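Local coordinates for putative branched-chain amino acid transport system substrate-binding protein (Rhodopseudomonas palustris, PDB 3TX6) that probably captures aromatic acids derived from lignin, such as p-coumaric acid and its relatives, in the periplasm and delivers them to an ABC transporter, at residues 127-132 against 218-223; 44-49 against 62-67; 270-273 against 279-282. One frame throughout, in Å; residues are numbered along the deposited sequence. Where two conformers were deposited one is given.

Contact 1. Residues 127-132 against 218-223. With ENO (3-(4-hydroxy-phenyl)pyruvic acid), chain D.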
loop_
_atom_site.group_PDB
_atom_site.type_symbol
_atom_site.label_atom_id
_atom_site.label_comp_id
_atom_site.label_asym_id
_atom_site.label_seq_id
_atom_site.Cartn_x
_atom_site.Cartn_y
_atom_site.Cartn_z
ATOM N N TYR A 127 -11.501 -0.448 13.417
ATOM C CA TYR A 127 -12.033 -0.898 14.712
ATOM C C TYR A 127 -12.720 0.259 15.474
ATOM O O TYR A 127 -13.695 0.034 16.184
ATOM C CB TYR A 127 -10.979 -1.565 15.605
ATOM C CG TYR A 127 -10.027 -2.522 14.892
ATOM C CD1 TYR A 127 -10.472 -3.325 13.865
ATOM C CD2 TYR A 127 -8.680 -2.620 15.256
ATOM C CE1 TYR A 127 -9.607 -4.149 13.176
ATOM C CE2 TYR A 127 -7.813 -3.466 14.580
ATOM C CZ TYR A 127 -8.286 -4.213 13.531
ATOM O OH TYR A 127 -7.469 -5.063 12.805
ATOM N N GLU A 128 -12.192 1.463 15.359
ATOM C CA GLU A 128 -12.809 2.635 15.980
ATOM C C GLU A 128 -14.223 2.782 15.481
ATOM O O GLU A 128 -15.134 3.025 16.258
ATOM C CB GLU A 128 -12.030 3.931 15.730
ATOM C CG GLU A 128 -10.776 4.066 16.596
ATOM C CD GLU A 128 -9.906 5.283 16.257
ATOM O OE1 GLU A 128 -10.112 5.896 15.179
ATOM O OE2 GLU A 128 -9.010 5.627 17.082
ATOM N N HIS A 129 -14.390 2.686 14.156
ATOM C CA HIS A 129 -15.704 2.734 13.567
ATOM C C HIS A 129 -16.596 1.636 14.042
ATOM O O HIS A 129 -17.780 1.899 14.363
ATOM C CB HIS A 129 -15.600 2.718 12.058
ATOM C CG HIS A 129 -16.903 2.898 11.376
ATOM N ND1 HIS A 129 -17.726 1.866 11.097
ATOM C CD2 HIS A 129 -17.534 4.057 10.921
ATOM C CE1 HIS A 129 -18.847 2.359 10.495
ATOM N NE2 HIS A 129 -18.699 3.688 10.358
HETATM N N MSE A 130 -16.077 0.407 14.101
HETATM C CA MSE A 130 -16.849 -0.727 14.623
HETATM C C MSE A 130 -17.419 -0.353 15.984
HETATM O O MSE A 130 -18.610 -0.486 16.206
HETATM C CB MSE A 130 -15.987 -2.001 14.675
HETATM C CG MSE A 130 -15.577 -2.597 13.305
HETATM SE SE MSE A 130 -14.475 -4.206 13.650
HETATM C CE MSE A 130 -13.808 -4.370 11.778
ATOM N N LYS A 131 -16.590 0.176 16.884
ATOM C CA LYS A 131 -17.014 0.451 18.260
ATOM C C LYS A 131 -17.884 1.709 18.440
ATOM O O LYS A 131 -18.296 2.066 19.569
ATOM C CB LYS A 131 -15.825 0.510 19.213
ATOM C CG LYS A 131 -14.984 -0.764 19.273
ATOM C CD LYS A 131 -15.759 -2.063 19.537
ATOM C CE LYS A 131 -16.555 -2.040 20.848
ATOM N NZ LYS A 131 -17.425 -3.244 21.011
ATOM N N LYS A 132 -18.149 2.383 17.339
ATOM C CA LYS A 132 -19.111 3.443 17.282
ATOM C C LYS A 132 -20.418 2.940 16.642
ATOM O O LYS A 132 -21.435 3.654 16.655
ATOM C CB LYS A 132 -18.521 4.652 16.521
ATOM C CG LYS A 132 -17.572 5.533 17.362
ATOM C CD LYS A 132 -18.166 6.925 17.656
ATOM C CE LYS A 132 -18.507 7.161 19.130
ATOM N NZ LYS A 132 -19.795 6.606 19.670
ATOM N N LEU A 218 -22.122 -5.274 9.188
ATOM C CA LEU A 218 -21.175 -4.377 8.565
ATOM C C LEU A 218 -19.980 -5.167 8.006
ATOM O O LEU A 218 -19.490 -6.102 8.643
ATOM C CB LEU A 218 -20.736 -3.245 9.510
ATOM C CG LEU A 218 -21.791 -2.200 9.945
ATOM C CD1 LEU A 218 -21.204 -1.138 10.882
ATOM C CD2 LEU A 218 -22.412 -1.538 8.705
ATOM N N ILE A 219 -19.539 -4.812 6.797
ATOM C CA ILE A 219 -18.282 -5.399 6.230
ATOM C C ILE A 219 -17.208 -4.336 6.071
ATOM O O ILE A 219 -17.489 -3.155 5.645
ATOM C CB ILE A 219 -18.522 -6.042 4.846
ATOM C CG1 ILE A 219 -19.572 -7.147 4.940
ATOM C CG2 ILE A 219 -17.205 -6.574 4.233
ATOM C CD1 ILE A 219 -20.053 -7.673 3.570
ATOM N N TYR A 220 -16.001 -4.733 6.495
ATOM C CA TYR A 220 -14.866 -3.849 6.545
ATOM C C TYR A 220 -13.783 -4.380 5.626
ATOM O O TYR A 220 -13.508 -5.607 5.558
ATOM C CB TYR A 220 -14.350 -3.725 7.996
ATOM C CG TYR A 220 -15.292 -2.946 8.933
ATOM C CD1 TYR A 220 -16.462 -3.520 9.488
ATOM C CD2 TYR A 220 -15.026 -1.644 9.242
ATOM C CE1 TYR A 220 -17.323 -2.760 10.291
ATOM C CE2 TYR A 220 -15.882 -0.890 10.065
ATOM C CZ TYR A 220 -17.033 -1.451 10.587
ATOM O OH TYR A 220 -17.844 -0.664 11.419
ATOM N N GLN A 221 -13.180 -3.442 4.905
ATOM C CA GLN A 221 -12.157 -3.778 3.905
ATOM C C GLN A 221 -10.883 -3.055 4.246
ATOM O O GLN A 221 -10.922 -1.896 4.757
ATOM C CB GLN A 221 -12.574 -3.432 2.459
ATOM C CG GLN A 221 -13.691 -4.286 1.875
ATOM C CD GLN A 221 -13.234 -5.648 1.380
ATOM O OE1 GLN A 221 -12.029 -5.876 1.213
ATOM N NE2 GLN A 221 -14.179 -6.549 1.082
ATOM N N THR A 222 -9.759 -3.713 3.906
ATOM C CA THR A 222 -8.457 -3.095 4.045
ATOM C C THR A 222 -8.099 -2.161 2.900
ATOM O O THR A 222 -8.803 -2.073 1.901
ATOM C CB THR A 222 -7.348 -4.162 4.128
ATOM O OG1 THR A 222 -7.092 -4.777 2.847
ATOM C CG2 THR A 222 -7.666 -5.251 5.176
ATOM N N HIS A 223 -6.969 -1.474 3.067
ATOM C CA HIS A 223 -6.488 -0.530 2.069
ATOM C C HIS A 223 -5.988 -1.222 0.809
ATOM O O HIS A 223 -5.800 -0.566 -0.201
ATOM C CB HIS A 223 -5.491 0.483 2.630
ATOM C CG HIS A 223 -4.302 -0.114 3.380
ATOM N ND1 HIS A 223 -4.379 -1.216 4.166
ATOM C CD2 HIS A 223 -3.018 0.406 3.559
ATOM C CE1 HIS A 223 -3.144 -1.406 4.746
ATOM N NE2 HIS A 223 -2.340 -0.419 4.366
HETATM O O4 ENO D . 0.257 -5.927 0.255
HETATM C C9 ENO D . -0.864 -3.083 -1.259
HETATM C C8 ENO D . -0.793 -1.731 -0.996
HETATM C C7 ENO D . -1.537 -1.156 0.047
HETATM C C6 ENO D . -2.269 -1.992 0.868
HETATM C C5 ENO D . -2.365 -3.355 0.604
HETATM C C4 ENO D . -1.646 -3.925 -0.462
HETATM O O3 ENO D . -1.409 0.207 0.282
HETATM C C3 ENO D . -1.791 -5.382 -0.802
HETATM C C2 ENO D . -0.778 -6.336 -0.298
HETATM C C1 ENO D . -0.987 -7.747 -0.592
HETATM O O2 ENO D . -0.110 -8.553 -0.219
HETATM O O1 ENO D . -2.029 -8.138 -1.199
#

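Contact 2. Residues 44-49 against 62-67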
loop_
_atom_site.group_PDB
_atom_site.type_symbol
_atom_site.label_atom_id
_atom_site.label_comp_id
_atom_site.label_asym_id
_atom_site.label_seq_id
_atom_site.Cartn_x
_atom_site.Cartn_y
_atom_site.Cartn_z
ATOM N N LYS A 44 17.006 7.913 -14.203
ATOM C CA LYS A 44 16.950 6.800 -15.113
ATOM C C LYS A 44 16.120 5.762 -14.377
ATOM O O LYS A 44 16.568 5.194 -13.390
ATOM C CB LYS A 44 18.356 6.270 -15.409
ATOM C CG LYS A 44 18.371 5.007 -16.236
ATOM C CD LYS A 44 17.927 5.258 -17.662
ATOM C CE LYS A 44 18.089 4.021 -18.554
ATOM N NZ LYS A 44 17.413 4.157 -19.880
ATOM N N VAL A 45 14.912 5.513 -14.857
ATOM C CA VAL A 45 13.951 4.671 -14.170
ATOM C C VAL A 45 13.739 3.420 -15.048
ATOM O O VAL A 45 13.390 3.499 -16.240
ATOM C CB VAL A 45 12.610 5.407 -13.953
ATOM C CG1 VAL A 45 11.603 4.494 -13.261
ATOM C CG2 VAL A 45 12.810 6.693 -13.165
ATOM N N ILE A 46 13.976 2.271 -14.429
ATOM C CA ILE A 46 13.888 0.951 -15.071
ATOM C C ILE A 46 12.767 0.166 -14.410
ATOM O O ILE A 46 12.772 -0.025 -13.204
ATOM C CB ILE A 46 15.203 0.162 -14.941
ATOM C CG1 ILE A 46 16.375 0.973 -15.492
ATOM C CG2 ILE A 46 15.074 -1.158 -15.684
ATOM C CD1 ILE A 46 17.687 0.693 -14.826
ATOM N N VAL A 47 11.745 -0.154 -15.189
ATOM C CA VAL A 47 10.517 -0.792 -14.699
ATOM C C VAL A 47 10.384 -2.186 -15.209
ATOM O O VAL A 47 10.561 -2.417 -16.393
ATOM C CB VAL A 47 9.251 0.014 -15.069
ATOM C CG1 VAL A 47 8.044 -0.557 -14.319
ATOM C CG2 VAL A 47 9.483 1.478 -14.729
ATOM N N LEU A 48 10.109 -3.124 -14.320
ATOM C CA LEU A 48 9.883 -4.514 -14.693
ATOM C C LEU A 48 8.639 -5.055 -14.006
ATOM O O LEU A 48 8.328 -4.645 -12.903
ATOM C CB LEU A 48 11.105 -5.368 -14.247
ATOM C CG LEU A 48 12.422 -5.084 -15.002
ATOM C CD1 LEU A 48 13.600 -5.878 -14.379
ATOM C CD2 LEU A 48 12.335 -5.369 -16.533
ATOM N N ASP A 49 7.991 -6.010 -14.651
ATOM C CA ASP A 49 6.915 -6.785 -14.082
ATOM C C ASP A 49 7.493 -7.982 -13.342
ATOM O O ASP A 49 8.373 -8.665 -13.867
ATOM C CB ASP A 49 6.052 -7.275 -15.235
ATOM C CG ASP A 49 4.850 -8.104 -14.827
ATOM O OD1 ASP A 49 4.319 -7.980 -13.705
ATOM O OD2 ASP A 49 4.437 -8.910 -15.706
ATOM N N ARG A 62 17.674 -8.001 -8.199
ATOM C CA ARG A 62 19.061 -8.262 -8.426
ATOM C C ARG A 62 19.561 -7.623 -9.719
ATOM O O ARG A 62 20.643 -7.054 -9.732
ATOM C CB ARG A 62 19.314 -9.772 -8.408
ATOM C CG ARG A 62 20.751 -10.169 -8.686
ATOM C CD ARG A 62 21.805 -9.496 -7.817
ATOM N NE ARG A 62 21.569 -9.772 -6.422
ATOM C CZ ARG A 62 22.322 -9.327 -5.411
ATOM N NH1 ARG A 62 23.332 -8.510 -5.650
ATOM N NH2 ARG A 62 21.983 -9.604 -4.153
ATOM N N ARG A 63 18.759 -7.694 -10.790
ATOM C CA ARG A 63 19.144 -7.044 -12.043
ATOM C C ARG A 63 19.356 -5.557 -11.799
ATOM O O ARG A 63 20.288 -4.952 -12.288
ATOM C CB ARG A 63 18.073 -7.198 -13.125
ATOM C CG ARG A 63 17.976 -8.573 -13.749
ATOM C CD ARG A 63 16.938 -8.681 -14.860
ATOM N NE ARG A 63 17.316 -7.797 -15.936
ATOM C CZ ARG A 63 16.518 -7.317 -16.868
ATOM N NH1 ARG A 63 15.255 -7.635 -16.934
ATOM N NH2 ARG A 63 17.041 -6.498 -17.774
ATOM N N PHE A 64 18.505 -4.936 -10.988
ATOM C CA PHE A 64 18.667 -3.531 -10.729
ATOM C C PHE A 64 19.966 -3.242 -9.988
ATOM O O PHE A 64 20.627 -2.252 -10.262
ATOM C CB PHE A 64 17.522 -2.942 -9.889
ATOM C CG PHE A 64 16.150 -3.136 -10.470
ATOM C CD1 PHE A 64 15.926 -3.045 -11.825
ATOM C CD2 PHE A 64 15.059 -3.295 -9.618
ATOM C CE1 PHE A 64 14.655 -3.169 -12.341
ATOM C CE2 PHE A 64 13.797 -3.457 -10.124
ATOM C CZ PHE A 64 13.587 -3.369 -11.482
ATOM N N VAL A 65 20.279 -4.063 -8.989
ATOM C CA VAL A 65 21.326 -3.661 -8.051
ATOM C C VAL A 65 22.669 -3.950 -8.660
ATOM O O VAL A 65 23.632 -3.222 -8.321
ATOM C CB VAL A 65 21.138 -4.199 -6.574
ATOM C CG1 VAL A 65 19.801 -3.836 -5.954
ATOM C CG2 VAL A 65 21.325 -5.667 -6.475
ATOM N N THR A 66 22.719 -4.887 -9.613
ATOM C CA THR A 66 23.939 -5.399 -10.223
ATOM C C THR A 66 24.163 -5.024 -11.739
ATOM O O THR A 66 25.211 -4.498 -12.167
ATOM C CB THR A 66 23.982 -6.942 -9.994
ATOM O OG1 THR A 66 24.439 -7.256 -8.637
ATOM C CG2 THR A 66 24.785 -7.570 -11.060
ATOM N N GLU A 67 23.158 -5.197 -12.545
ATOM C CA GLU A 67 23.204 -4.841 -13.936
ATOM C C GLU A 67 23.054 -3.305 -14.103
ATOM O O GLU A 67 23.824 -2.649 -14.832
ATOM C CB GLU A 67 22.091 -5.673 -14.583
ATOM C CG GLU A 67 21.847 -5.584 -16.058
ATOM C CD GLU A 67 20.529 -6.260 -16.469
ATOM O OE1 GLU A 67 20.284 -7.489 -16.215
ATOM O OE2 GLU A 67 19.683 -5.522 -17.052
#

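Contact 3. Residues 270-273 against 279-282. With ENO (3-(4-hydroxy-phenyl)pyruvic acid), chain D.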
loop_
_atom_site.group_PDB
_atom_site.type_symbol
_atom_site.label_atom_id
_atom_site.label_comp_id
_atom_site.label_asym_id
_atom_site.label_seq_id
_atom_site.Cartn_x
_atom_site.Cartn_y
_atom_site.Cartn_z
ATOM N N ALA A 270 -3.394 14.596 -12.865
ATOM C CA ALA A 270 -2.576 14.043 -13.945
ATOM C C ALA A 270 -3.114 12.653 -14.376
ATOM O O ALA A 270 -3.315 12.382 -15.556
ATOM C CB ALA A 270 -1.127 13.950 -13.519
ATOM N N TYR A 271 -3.316 11.775 -13.397
ATOM C CA TYR A 271 -3.707 10.404 -13.675
ATOM C C TYR A 271 -5.103 10.385 -14.317
ATOM O O TYR A 271 -5.333 9.665 -15.285
ATOM C CB TYR A 271 -3.692 9.559 -12.376
ATOM C CG TYR A 271 -3.623 8.069 -12.655
ATOM C CD1 TYR A 271 -4.775 7.361 -13.067
ATOM C CD2 TYR A 271 -2.433 7.379 -12.624
ATOM C CE1 TYR A 271 -4.720 6.009 -13.382
ATOM C CE2 TYR A 271 -2.378 6.056 -12.939
ATOM C CZ TYR A 271 -3.527 5.374 -13.365
ATOM O OH TYR A 271 -3.437 4.029 -13.715
ATOM N N GLU A 272 -6.020 11.164 -13.755
ATOM C CA GLU A 272 -7.397 11.153 -14.247
ATOM C C GLU A 272 -7.536 11.905 -15.575
ATOM O O GLU A 272 -8.414 11.578 -16.339
ATOM C CB GLU A 272 -8.342 11.666 -13.153
ATOM C CG GLU A 272 -8.254 10.742 -11.924
ATOM C CD GLU A 272 -9.198 11.075 -10.797
ATOM O OE1 GLU A 272 -9.440 12.283 -10.554
ATOM O OE2 GLU A 272 -9.695 10.119 -10.135
ATOM N N ALA A 273 -6.667 12.864 -15.874
ATOM C CA ALA A 273 -6.661 13.467 -17.214
ATOM C C ALA A 273 -6.305 12.434 -18.301
ATOM O O ALA A 273 -6.947 12.392 -19.354
ATOM C CB ALA A 273 -5.750 14.681 -17.279
ATOM N N SER A 279 -10.383 7.448 -11.816
ATOM C CA SER A 279 -9.384 6.409 -11.969
ATOM C C SER A 279 -8.275 6.488 -10.920
ATOM O O SER A 279 -7.378 5.664 -10.953
ATOM C CB SER A 279 -8.765 6.375 -13.383
ATOM O OG SER A 279 -8.153 7.598 -13.723
ATOM N N ARG A 280 -8.358 7.441 -9.986
ATOM C CA ARG A 280 -7.402 7.516 -8.866
ATOM C C ARG A 280 -7.379 6.184 -8.121
ATOM O O ARG A 280 -8.372 5.466 -8.072
ATOM C CB ARG A 280 -7.829 8.613 -7.929
ATOM C CG ARG A 280 -9.192 8.377 -7.240
ATOM C CD ARG A 280 -9.721 9.578 -6.492
ATOM N NE ARG A 280 -9.951 10.705 -7.374
ATOM C CZ ARG A 280 -10.313 11.921 -6.950
ATOM N NH1 ARG A 280 -10.512 12.129 -5.654
ATOM N NH2 ARG A 280 -10.479 12.916 -7.831
ATOM N N SER A 281 -6.251 5.894 -7.491
ATOM C CA SER A 281 -6.090 4.699 -6.664
ATOM C C SER A 281 -5.110 4.915 -5.521
ATOM O O SER A 281 -4.185 5.716 -5.590
ATOM C CB SER A 281 -5.684 3.472 -7.485
ATOM O OG SER A 281 -4.400 3.641 -8.051
ATOM N N GLN A 282 -5.324 4.102 -4.508
ATOM C CA GLN A 282 -4.348 3.830 -3.437
ATOM C C GLN A 282 -2.971 3.557 -4.004
ATOM O O GLN A 282 -1.967 4.029 -3.477
ATOM C CB GLN A 282 -4.834 2.610 -2.648
ATOM C CG GLN A 282 -3.972 2.125 -1.487
ATOM C CD GLN A 282 -4.009 2.991 -0.243
ATOM O OE1 GLN A 282 -4.802 3.944 -0.142
ATOM N NE2 GLN A 282 -3.153 2.650 0.712
HETATM O O4 ENO D . 0.257 -5.927 0.255
HETATM C C9 ENO D . -0.864 -3.083 -1.259
HETATM C C8 ENO D . -0.793 -1.731 -0.996
HETATM C C7 ENO D . -1.537 -1.156 0.047
HETATM C C6 ENO D . -2.269 -1.992 0.868
HETATM C C5 ENO D . -2.365 -3.355 0.604
HETATM C C4 ENO D . -1.646 -3.925 -0.462
HETATM O O3 ENO D . -1.409 0.207 0.282
HETATM C C3 ENO D . -1.791 -5.382 -0.802
HETATM C C2 ENO D . -0.778 -6.336 -0.298
HETATM C C1 ENO D . -0.987 -7.747 -0.592
HETATM O O2 ENO D . -0.110 -8.553 -0.219
HETATM O O1 ENO D . -2.029 -8.138 -1.199
#

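Contact 1. Residues 127-132 against 218-223
Tyr220 OH and His129 ND1 share a short hydrogen bond, 2.6 Å long and bent to 157°. The hydroxyl reaches the histidine at its edge, in the ring plane. CB of His129 points toward the strand, and CG, anti to the backbone N (chi1 -174°), carries the ring on so that its ND1 edge meets the hydroxyl. The two rings meet rim to rim, their planes inclined at 63°, and neither lies over the other. Beside them, Leu218 CD1 brushes the histidine edge at His129 CE1, 4.2 Å away.

The next helix residue, Met130, is a selenomethionine modelled in two conformers, and its contacts, which hold for one of them, are less certain. There its extended chain runs along one face of the Tyr220 ring, with Met130 CG 3.3 Å from Tyr220 CZ and Met130 CE 3.5 Å from Tyr220 CG. The first would be a CH-pi contact; Met130 SE, 4.7 Å from the ring centroid, would make a distant Met-aromatic one. Ala193 and Leu195 of strand 193-197 and Leu126 of helix 119-130 also pack on this tyrosine. Farther along the chain, the bound 3-(4-hydroxy-phenyl)pyruvic acid turns the edge of its ring, at C6, onto one face of the His223 imidazole.

A tyrosine suits this buried place because its long ring can offer a flat apolar face to the selenomethionine chain, which stands in place of methionine, while carrying one polar atom out to the partly exposed histidine; this bond probably fixes the ring's tilt and ties the helix end to the sheet.

Contact 2. Residues 44-49 against 62-67
Leu48 leaves strand 41-49 with its CB directed at the helix, and CG swings to the side of its own backbone N (chi1 -68°). There Leu48 CG already touches the Phe64 ring, 4.0 Å from CE1. The two methyls then divide. Leu48 CD1 lies between two partners, 3.6 Å from Phe64 CE1 and 3.5 Å from Arg63 NH1, while Leu48 CD2 rests near the same guanidinium nitrogen at 3.7 Å. A branched apolar residue fits here because one methyl can enter the aromatic packing while both methyls lie against NH1 of the arginine.

Phe64 is the buried centre. Its ring extends past Leu48 and Ile46 in the opposite sense to theirs, and the second strand residue adds the branch Ile46 CG2, 3.9 Å from Phe64 CE1; the ring also lies against the carbonyl oxygen of Ile46. Every tie across this pairing is apolar or van der Waals in kind. Arg63 settles its charge within the helix: one turn on, Glu67 receives NE and NH2 side-on, with 3.0 Å from Arg63 NE to Glu67 OE1 and 2.9 Å from Arg63 NH2 to Glu67 OE2. The two-nitrogen grip probably limits how the guanidinium can turn, and the arginine crosses the leucine at about a right angle.

The segments 44-49 and 62-67 run roughly antiparallel (148°), their axes 10.4 Å apart at closest. They form the first half of a beta-alpha-beta crossover in the Rossmann-like periplasmic binding protein fold: helix 54-67 carries the chain from strand 41-49 past strand 8-14 to strand 72-75, and Phe64 also packs on Thr13 and Ile73 of those two neighbouring strands.

Contact 3. Residues 270-273 against 279-282
Glu272, near the end of helix 261-275, and Ser279, on the returning loop, bring their backbones closest, with 5.6 Å between Glu272 CA and Ser279 CA. From this position the extended side chain of Glu272 reaches Arg280, whose CG lies between its own backbone N and carbonyl carbon (chi1 64°) and whose chain bends again farther out, so that the guanidinium folds back beside the carboxylate. Two nitrogens grip it side-on in a salt bridge. Arg280 NE gives a nearly straight bond of 2.8 Å (173°) to Glu272 OE2, and Arg280 NH2 reaches Glu272 OE1 at 3.0 Å. The two flat groups are turned 35° against each other.

Glu272 OE2 accepts a further bond, from the backbone: Arg280 N lies 3.0 Å from it on the anti side. Both donors to this oxygen come from the same face of the carboxylate plane. Glutamate suits the place by offering two oxygens to a side-on arginine and a backbone N-H, and arginine has NH1 left over for Glu252. With an alanine here instead of the glutamate, Arg280 N and NE would probably lose their acceptor and the charge one of its two carboxylate partners, Glu252 remaining on Arg280 NH1. Alongside, Ser279 OG meets the Tyr271 ring at its edge, 3.4 Å from CD1, but its hydrogen bond goes to Gly276 O. A small hydroxyl fits this tight return.

Beyond the arginine, Ser281 takes the N-cap position of helix 282-304, its OG bonded to Ala284 N. Gln282 then donates from NE2 to the phenolic oxygen O3 of 3-(4-hydroxy-phenyl)pyruvic acid at 3.0 Å. This is a tight link between two consecutive helices, in which a salt bridge ties the first helix to the residue two before the second, whose capped start lines the ligand pocket.

From the N terminus, contact 2 comes first, folding helix 54-67 back on strand 41-49 of the six-stranded sheet, with 12 residues between the segments. Contact 1 follows and closes a far longer span, 85 residues, bringing the end of helix 119-130 against strand 218-221 of the seven-stranded sheet. Contact 3 closes last, between helix 261-275 and the loop leading into helix 282-304, with five residues between. The three stand in series, so none nests in or crosses another. Contacts 1 and 2 lie on opposite sides of the chain's centre, 39 Å apart between centres. Contacts 1 and 3 touch by packing, with His223 O 3.5 Å from Gln282 CG, and both meet the same bound ligand.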